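Local atomic coordinates of probable porin (PDB entry 2Y0H), a protein that probably forms a water-filled pore in the outer membrane of Pseudomonas aeruginosa, through which small solutes can pass. Residues F119-R124 with Y280-V285; L126-D131 with W151-R156; L357-L362 with V384-K389. One frame throughout, in Å; residues are numbered along the deposited sequence.

Contact 1 of 3, residues F119-R124 with Y280-V285; sequences FRDDVR and YTTPYV
The backbone O of Phe119 takes the one direct hydrogen bond between the segments, from Thr282 N at 2.9 Å. Water 1 extends the junction, accepting from Phe119 N and donating to Thr282 O. The methyl CG2 of Thr281 lies 3.2 Å from Phe119 O, while OG1 of Thr281 is hydrogen-bonded to Leu277 O and Gln128 NE2. A second water joins Arg120 O, Asp122 N and the hydroxyl of Thr282, a small side chain whose CB still packs on the Phe119 ring. Both segments belong to loops near the centre of the barrel, consistent with the inward-folded loops that narrow the pore in OprD-family porins.

With CG anti to the backbone N (chi1 -158°), Phe119 brings CD2 to within 3.9 Å of Tyr284 CD1. The rings lie 19° from parallel with centroids 5.8 Å apart, too displaced for much face contact. At the other end Arg124, extended from CG to NE, lays its guanidinium over one face of Tyr280, the planes 24° apart. NH2 comes within 3.0 Å of Tyr280 CD1, and the cation-pi contact is off-centre, Arg124 CZ 4.0 Å from the ring centroid. NH1 turns to Asp121 OD2, a salt bridge of 3.2 Å whose hydrogen bond is weak, probably steadying the group. Asp121 OD1 accepts from Val123 N in an Asx turn, met from above the carboxylate plane.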
# COMPACT_ATOMS: atom_id res chain seq x y z
N PHE A 119 -0.22 -5.69 0.27
CA PHE A 119 0.28 -4.48 -0.34
C PHE A 119 1.24 -3.83 0.66
O PHE A 119 0.81 -3.20 1.63
CB PHE A 119 -0.87 -3.53 -0.68
CG PHE A 119 -0.52 -2.53 -1.74
CD1 PHE A 119 0.22 -1.40 -1.43
CD2 PHE A 119 -0.92 -2.72 -3.05
CE1 PHE A 119 0.55 -0.48 -2.41
CE2 PHE A 119 -0.60 -1.81 -4.04
CZ PHE A 119 0.14 -0.68 -3.72
N ARG A 120 2.54 -4.03 0.43
CA ARG A 120 3.56 -3.64 1.39
C ARG A 120 3.53 -2.14 1.65
O ARG A 120 3.34 -1.34 0.74
CB ARG A 120 4.96 -4.11 0.94
CG ARG A 120 5.65 -3.17 -0.03
CD ARG A 120 4.76 -2.92 -1.25
NE ARG A 120 4.81 -1.53 -1.73
CZ ARG A 120 5.90 -0.78 -1.71
NH1 ARG A 120 7.03 -1.28 -1.23
NH2 ARG A 120 5.87 0.46 -2.17
N ASP A 121 3.69 -1.77 2.91
CA ASP A 121 3.66 -0.39 3.34
C ASP A 121 4.86 0.39 2.80
O ASP A 121 5.99 -0.10 2.82
CB ASP A 121 3.67 -0.34 4.86
CG ASP A 121 3.82 1.07 5.39
OD1 ASP A 121 3.18 1.98 4.85
OD2 ASP A 121 4.60 1.25 6.35
N ASP A 122 4.60 1.62 2.32
CA ASP A 122 5.68 2.54 1.97
C ASP A 122 5.33 4.00 2.22
O ASP A 122 5.84 4.89 1.54
CB ASP A 122 6.13 2.39 0.51
CG ASP A 122 7.41 3.20 0.21
OD1 ASP A 122 8.32 3.21 1.07
OD2 ASP A 122 7.50 3.82 -0.87
N VAL A 123 4.48 4.25 3.20
CA VAL A 123 4.09 5.61 3.51
C VAL A 123 4.84 6.13 4.73
O VAL A 123 4.54 7.21 5.23
CB VAL A 123 2.57 5.73 3.75
CG1 VAL A 123 1.81 5.25 2.52
CG2 VAL A 123 2.17 4.95 4.98
N ARG A 124 5.80 5.35 5.20
CA ARG A 124 6.64 5.77 6.32
C ARG A 124 8.04 6.05 5.80
O ARG A 124 8.21 6.53 4.69
CB ARG A 124 6.67 4.72 7.42
CG ARG A 124 5.31 4.45 8.05
CD ARG A 124 5.28 3.10 8.76
NE ARG A 124 4.18 3.06 9.71
CZ ARG A 124 2.89 2.99 9.37
NH1 ARG A 124 2.54 2.94 8.09
NH2 ARG A 124 1.96 2.98 10.31
N TYR A 280 1.92 -2.92 9.57
CA TYR A 280 1.30 -1.77 8.89
C TYR A 280 1.17 -1.95 7.38
O TYR A 280 1.20 -0.99 6.61
CB TYR A 280 2.05 -0.48 9.24
CG TYR A 280 1.98 -0.12 10.71
CD1 TYR A 280 0.81 0.40 11.26
CD2 TYR A 280 3.07 -0.31 11.55
CE1 TYR A 280 0.73 0.73 12.60
CE2 TYR A 280 3.00 0.01 12.89
CZ TYR A 280 1.83 0.54 13.41
OH TYR A 280 1.76 0.86 14.75
N THR A 281 1.04 -3.20 6.95
CA THR A 281 0.71 -3.49 5.57
C THR A 281 -0.50 -2.66 5.19
O THR A 281 -1.41 -2.46 5.99
CB THR A 281 0.39 -4.97 5.42
OG1 THR A 281 1.42 -5.73 6.07
CG2 THR A 281 0.34 -5.36 3.95
N THR A 282 -0.51 -2.15 3.97
CA THR A 282 -1.55 -1.23 3.53
C THR A 282 -2.77 -2.03 3.11
O THR A 282 -2.66 -2.90 2.24
CB THR A 282 -1.05 -0.41 2.33
OG1 THR A 282 0.22 0.18 2.64
CG2 THR A 282 -2.05 0.68 1.95
N PRO A 283 -3.92 -1.77 3.74
CA PRO A 283 -5.17 -2.42 3.32
C PRO A 283 -5.54 -1.86 1.94
O PRO A 283 -5.56 -0.64 1.75
CB PRO A 283 -6.19 -1.96 4.36
CG PRO A 283 -5.42 -1.18 5.41
CD PRO A 283 -4.15 -0.74 4.77
N TYR A 284 -5.82 -2.74 0.98
CA TYR A 284 -6.08 -2.31 -0.38
C TYR A 284 -7.54 -1.84 -0.52
O TYR A 284 -8.38 -2.55 -1.09
CB TYR A 284 -5.78 -3.49 -1.32
CG TYR A 284 -5.75 -3.11 -2.78
CD1 TYR A 284 -4.82 -2.20 -3.27
CD2 TYR A 284 -6.67 -3.65 -3.68
CE1 TYR A 284 -4.79 -1.85 -4.62
CE2 TYR A 284 -6.65 -3.31 -5.03
CZ TYR A 284 -5.71 -2.41 -5.49
OH TYR A 284 -5.69 -2.07 -6.82
N VAL A 285 -7.84 -0.66 0.02
CA VAL A 285 -9.22 -0.19 0.15
C VAL A 285 -9.42 1.25 -0.31
O VAL A 285 -8.56 2.10 -0.12
CB VAL A 285 -9.73 -0.32 1.60
CG1 VAL A 285 -9.58 -1.76 2.10
CG2 VAL A 285 -9.01 0.66 2.53
O HOH W 1 -2.50 -5.59 2.03
O HOH W 2 1.86 1.46 0.95

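Contact 2 of 3, residues L126-D131 with W151-R156; sequences LPQTFD and WKSRTR
Asp131 is matched by two residues of the partner strand, Trp151 and Lys152, a classic beta bulge in the antiparallel hairpin of strands 129-137 and 143-154, neighbours in the wall of the porin barrel. Asp131 O accepts an almost straight hydrogen bond from Trp151 N at 2.7 Å and a weak, longer one from Lys152 N. Beyond the bulge the pairing is regular: Thr129 and Arg154 exchange two backbone bonds, and Phe130 sits opposite Ser153 as a non-hydrogen-bonded pair.

Charged side chains gather on the face shared by Thr129, Asp131, Lys152 and Arg154. The long arm of Arg154, extended from CG to NE, reaches past its own pair partner Thr129 to Asp131, two residues further along that strand, and presents the edge of its guanidinium. NH1 makes a salt bridge to Asp131 OD2, modelled at 2.5 Å, so its exact length is doubtful; the carboxylate plane is turned 47° from that of the guanidinium. Lys152 meets the same carboxylate with its aliphatic part, while its NZ stays 5.1 Å from Asp131 OD2, where opposite charges may still attract weakly. The six-membered part of the Trp151 indole lies against the backbone of Asp131, CE3 3.7 Å from its C; a bound detergent molecule also touches this indole.

The other face carries Phe130, whose CE2 packs 3.8 Å from Ser153 CB. Gln128 reaches the same serine because its chain is extended beyond CG. Its OE1 is held by Asp121 N, and NE2, shared with Thr281 OG1, donates to Ser153 OG at 3.1 Å, with that oxygen in the amide plane.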
# COMPACT_ATOMS: atom_id res chain seq x y z
N LEU A 126 10.82 3.77 5.54
CA LEU A 126 11.35 2.73 4.67
C LEU A 126 10.22 1.82 4.23
O LEU A 126 9.21 1.71 4.91
CB LEU A 126 12.42 1.93 5.42
CG LEU A 126 13.69 2.69 5.76
CD1 LEU A 126 14.53 1.89 6.72
CD2 LEU A 126 14.47 3.02 4.49
N PRO A 127 10.40 1.17 3.08
CA PRO A 127 9.38 0.21 2.66
C PRO A 127 9.40 -1.01 3.57
O PRO A 127 10.47 -1.46 3.98
CB PRO A 127 9.83 -0.20 1.26
CG PRO A 127 11.32 0.01 1.28
CD PRO A 127 11.55 1.21 2.16
N GLN A 128 8.21 -1.53 3.88
CA GLN A 128 8.08 -2.85 4.47
C GLN A 128 8.55 -3.87 3.44
O GLN A 128 8.29 -3.72 2.25
CB GLN A 128 6.62 -3.10 4.82
CG GLN A 128 6.25 -4.54 5.10
CD GLN A 128 4.74 -4.71 5.36
OE1 GLN A 128 3.91 -4.02 4.76
NE2 GLN A 128 4.39 -5.61 6.27
N THR A 129 9.24 -4.92 3.88
CA THR A 129 9.63 -5.99 2.96
C THR A 129 9.14 -7.33 3.45
O THR A 129 8.81 -7.49 4.63
CB THR A 129 11.16 -6.07 2.79
OG1 THR A 129 11.76 -6.41 4.04
CG2 THR A 129 11.74 -4.75 2.29
N PHE A 130 9.10 -8.30 2.55
CA PHE A 130 8.74 -9.67 2.89
C PHE A 130 9.84 -10.58 2.34
O PHE A 130 10.51 -10.22 1.37
CB PHE A 130 7.39 -10.06 2.25
CG PHE A 130 6.19 -9.39 2.87
CD1 PHE A 130 5.82 -8.10 2.50
CD2 PHE A 130 5.42 -10.05 3.82
CE1 PHE A 130 4.74 -7.48 3.07
CE2 PHE A 130 4.32 -9.43 4.39
CZ PHE A 130 3.97 -8.15 4.01
N ASP A 131 10.05 -11.74 2.95
CA ASP A 131 10.81 -12.80 2.30
C ASP A 131 9.82 -13.82 1.77
O ASP A 131 8.90 -14.22 2.49
CB ASP A 131 11.80 -13.48 3.24
CG ASP A 131 12.87 -12.54 3.75
OD1 ASP A 131 13.15 -11.53 3.07
OD2 ASP A 131 13.44 -12.82 4.82
N TRP A 151 7.14 -15.80 3.72
CA TRP A 151 7.54 -16.52 4.93
C TRP A 151 7.77 -15.56 6.09
O TRP A 151 7.59 -15.92 7.25
CB TRP A 151 8.79 -17.36 4.70
CG TRP A 151 8.82 -18.04 3.37
CD1 TRP A 151 7.86 -18.88 2.86
CD2 TRP A 151 9.84 -17.95 2.37
NE1 TRP A 151 8.23 -19.31 1.61
CE2 TRP A 151 9.44 -18.75 1.28
CE3 TRP A 151 11.06 -17.27 2.29
CZ2 TRP A 151 10.20 -18.88 0.12
CZ3 TRP A 151 11.82 -17.40 1.14
CH2 TRP A 151 11.39 -18.21 0.08
N LYS A 152 8.19 -14.33 5.78
CA LYS A 152 8.36 -13.33 6.84
C LYS A 152 8.15 -11.90 6.42
O LYS A 152 8.37 -11.53 5.26
CB LYS A 152 9.71 -13.46 7.56
CG LYS A 152 10.88 -13.87 6.69
CD LYS A 152 12.19 -13.66 7.45
CE LYS A 152 12.16 -14.34 8.82
NZ LYS A 152 12.10 -15.82 8.72
N SER A 153 7.75 -11.10 7.39
CA SER A 153 7.50 -9.68 7.23
C SER A 153 8.55 -8.92 8.03
O SER A 153 8.83 -9.28 9.17
CB SER A 153 6.09 -9.35 7.76
OG SER A 153 5.85 -7.95 7.77
N ARG A 154 9.13 -7.88 7.43
CA ARG A 154 10.13 -7.02 8.09
C ARG A 154 9.76 -5.55 8.08
O ARG A 154 9.55 -4.98 7.01
CB ARG A 154 11.49 -7.14 7.40
CG ARG A 154 12.25 -8.38 7.75
CD ARG A 154 13.71 -8.28 7.36
NE ARG A 154 14.45 -9.40 7.95
CZ ARG A 154 14.50 -10.60 7.39
NH1 ARG A 154 13.88 -10.80 6.23
NH2 ARG A 154 15.17 -11.59 7.97
N THR A 155 9.72 -4.94 9.26
CA THR A 155 9.63 -3.47 9.37
C THR A 155 10.63 -2.92 10.39
O THR A 155 11.15 -3.68 11.21
CB THR A 155 8.23 -3.00 9.77
OG1 THR A 155 7.94 -3.48 11.09
CG2 THR A 155 7.19 -3.55 8.82
N ARG A 156 10.87 -1.61 10.34
CA ARG A 156 11.77 -0.92 11.28
C ARG A 156 11.46 -1.24 12.74
O ARG A 156 12.19 -0.81 13.65
CB ARG A 156 11.78 0.60 11.02
CG ARG A 156 12.82 1.40 11.82
CD ARG A 156 13.17 2.78 11.18
NE ARG A 156 12.14 3.81 11.37
CZ ARG A 156 12.40 5.10 11.58
NH1 ARG A 156 13.65 5.53 11.64
NH2 ARG A 156 11.41 5.97 11.73

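Contact 3 of 3, residues L357-L362 with V384-K389; sequences LKSVAL and VNYTLK. With C8E ((hydroxyethyloxy)tri(ethyloxy)octane), chain I.
Tyr386 and Val360 meet with their side chains crossing at about a right angle, where a tight turn leads into the last hairpin of the porin barrel, strands 361-371 and 376-389. CG2 of Val360 approaches the ring obliquely, 3.6 Å from Tyr386 CD1. The first torsion of Tyr386, CG anti to the backbone N (chi1 178°), directs the ring back toward the turn. Over one face of that ring runs the bound detergent C8E, its C11 3.9 Å above the plane and offset toward the rim; the same atom touches Leu357 CD2. Its exact position near the hydroxyl of Tyr386 is doubtful. A broad aromatic ring and a leucine suit such an amphiphilic neighbour, consistent with the membrane-facing periplasmic end of the barrel.

Val384 CG1 meets Val360 CG1 at 3.6 Å, the two side chains crossing at a slant, whereas CG2 lies alongside Leu362 CD2, both side chains pointing the same way. The two methyls of beta-branched Val384 let it touch both neighbours at once. Next in register, Ala361 and Asn385 form a hydrogen-bonded pair on the opposite face of the sheet, Asn385 N reaching Ala361 O at 2.9 Å. The amide of Asn385 binds Arg13 of strand 7-22, which closes the barrel.

Ser359, third in the type II turn from Leu357 to Val360, adopts the positive phi (82°) needed there, most easily taken by glycine. Water 3 carries the pairing on from Ser359 O to Thr387 N. Ser359 OG lies in the plane of the Tyr386 ring, 3.1 Å from CE1, and gives its proton to Lys358 O at 2.6 Å.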
# COMPACT_ATOMS: atom_id res chain seq x y z
N LEU A 357 18.77 20.29 -7.93
CA LEU A 357 17.91 19.34 -7.23
C LEU A 357 16.81 18.80 -8.15
O LEU A 357 15.78 18.31 -7.69
CB LEU A 357 17.30 20.00 -5.99
CG LEU A 357 18.37 20.43 -4.96
CD1 LEU A 357 17.74 21.08 -3.74
CD2 LEU A 357 19.25 19.24 -4.58
N LYS A 358 17.04 18.92 -9.46
CA LYS A 358 16.11 18.38 -10.45
C LYS A 358 15.74 16.93 -10.15
O LYS A 358 16.61 16.09 -9.91
CB LYS A 358 16.72 18.48 -11.86
CG LYS A 358 15.91 17.81 -12.97
CD LYS A 358 16.47 18.17 -14.35
CE LYS A 358 15.51 17.79 -15.47
NZ LYS A 358 15.62 16.34 -15.80
N SER A 359 14.43 16.66 -10.17
CA SER A 359 13.84 15.34 -9.91
C SER A 359 13.69 15.03 -8.42
O SER A 359 13.12 14.00 -8.07
CB SER A 359 14.58 14.20 -10.62
OG SER A 359 15.65 13.71 -9.82
N VAL A 360 14.22 15.89 -7.56
CA VAL A 360 13.92 15.78 -6.13
C VAL A 360 12.43 16.06 -5.90
O VAL A 360 11.90 17.05 -6.39
CB VAL A 360 14.74 16.76 -5.27
CG1 VAL A 360 14.20 16.82 -3.85
CG2 VAL A 360 16.21 16.36 -5.28
N ALA A 361 11.76 15.18 -5.16
CA ALA A 361 10.34 15.33 -4.89
C ALA A 361 10.08 15.79 -3.46
O ALA A 361 10.63 15.24 -2.51
CB ALA A 361 9.61 14.00 -5.16
N LEU A 362 9.22 16.79 -3.32
CA LEU A 362 8.84 17.28 -2.00
C LEU A 362 7.38 16.97 -1.76
O LEU A 362 6.57 17.06 -2.68
CB LEU A 362 9.06 18.81 -1.89
CG LEU A 362 10.37 19.38 -2.47
CD1 LEU A 362 10.40 20.92 -2.41
CD2 LEU A 362 11.57 18.77 -1.78
N VAL A 384 11.00 14.37 1.75
CA VAL A 384 11.81 14.61 0.56
C VAL A 384 12.30 13.29 0.01
O VAL A 384 12.98 12.53 0.71
CB VAL A 384 13.01 15.54 0.86
CG1 VAL A 384 13.87 15.74 -0.40
CG2 VAL A 384 12.53 16.88 1.39
N ASN A 385 11.96 13.01 -1.23
CA ASN A 385 12.39 11.78 -1.88
C ASN A 385 13.37 12.06 -3.00
O ASN A 385 13.20 13.03 -3.74
CB ASN A 385 11.18 11.03 -2.45
CG ASN A 385 10.41 10.27 -1.40
OD1 ASN A 385 10.88 9.27 -0.86
ND2 ASN A 385 9.21 10.74 -1.10
N TYR A 386 14.37 11.21 -3.13
CA TYR A 386 15.25 11.30 -4.28
C TYR A 386 15.91 9.98 -4.60
O TYR A 386 16.34 9.25 -3.71
CB TYR A 386 16.32 12.38 -4.07
CG TYR A 386 17.26 12.46 -5.24
CD1 TYR A 386 16.84 12.97 -6.46
CD2 TYR A 386 18.57 12.01 -5.12
CE1 TYR A 386 17.70 13.03 -7.54
CE2 TYR A 386 19.44 12.08 -6.19
CZ TYR A 386 19.00 12.58 -7.40
OH TYR A 386 19.86 12.64 -8.47
N THR A 387 15.99 9.68 -5.89
CA THR A 387 16.67 8.47 -6.33
C THR A 387 17.94 8.82 -7.11
O THR A 387 17.89 9.46 -8.16
CB THR A 387 15.75 7.58 -7.16
OG1 THR A 387 14.71 7.07 -6.31
CG2 THR A 387 16.54 6.42 -7.79
N LEU A 388 19.07 8.39 -6.57
CA LEU A 388 20.37 8.57 -7.21
C LEU A 388 20.71 7.33 -8.03
O LEU A 388 20.65 6.21 -7.52
CB LEU A 388 21.42 8.75 -6.13
CG LEU A 388 22.86 9.01 -6.57
CD1 LEU A 388 23.03 10.49 -6.92
CD2 LEU A 388 23.81 8.60 -5.46
N LYS A 389 21.08 7.52 -9.30
CA LYS A 389 21.50 6.40 -10.13
C LYS A 389 23.00 6.16 -9.95
O LYS A 389 23.80 7.03 -10.26
CB LYS A 389 21.17 6.61 -11.61
CG LYS A 389 21.67 5.46 -12.50
CD LYS A 389 21.08 5.47 -13.91
CE LYS A 389 21.92 6.30 -14.87
NZ LYS A 389 21.48 6.11 -16.29
O9 C8E I . 20.12 15.16 -3.55
C10 C8E I . 20.83 14.77 -4.71
C11 C8E I . 20.68 15.82 -5.80
O12 C8E I . 21.34 15.37 -6.98
C13 C8E I . 20.48 15.39 -8.10
C14 C8E I . 21.16 16.04 -9.30
O15 C8E I . 20.18 16.70 -10.08
O HOH W 3 14.30 11.13 -7.66

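How the contacts relate
Contacts 1 and 2 adjoin, their centres 11 Å apart, and Gln128 is the joint: its N lies 2.8 Å from Asp121 O and its NE2 3.0 Å from Thr281 OG1, probable hydrogen bonds that tie both loops to the residue just before strand 129-137. Contact 3 stands apart, its centre about 22 Å from that of contact 1 and 24 Å from that of contact 2, with nearest atoms about 6 and 8 Å away. It shares the barrel sheet with contact 2. Arg13 bridges part of the gap, reaching Asp122 of contact 1 and Asn385 of contact 3. Separate detergent molecules touch contacts 2 and 3, whereas contact 1 lies near the centre of the chain.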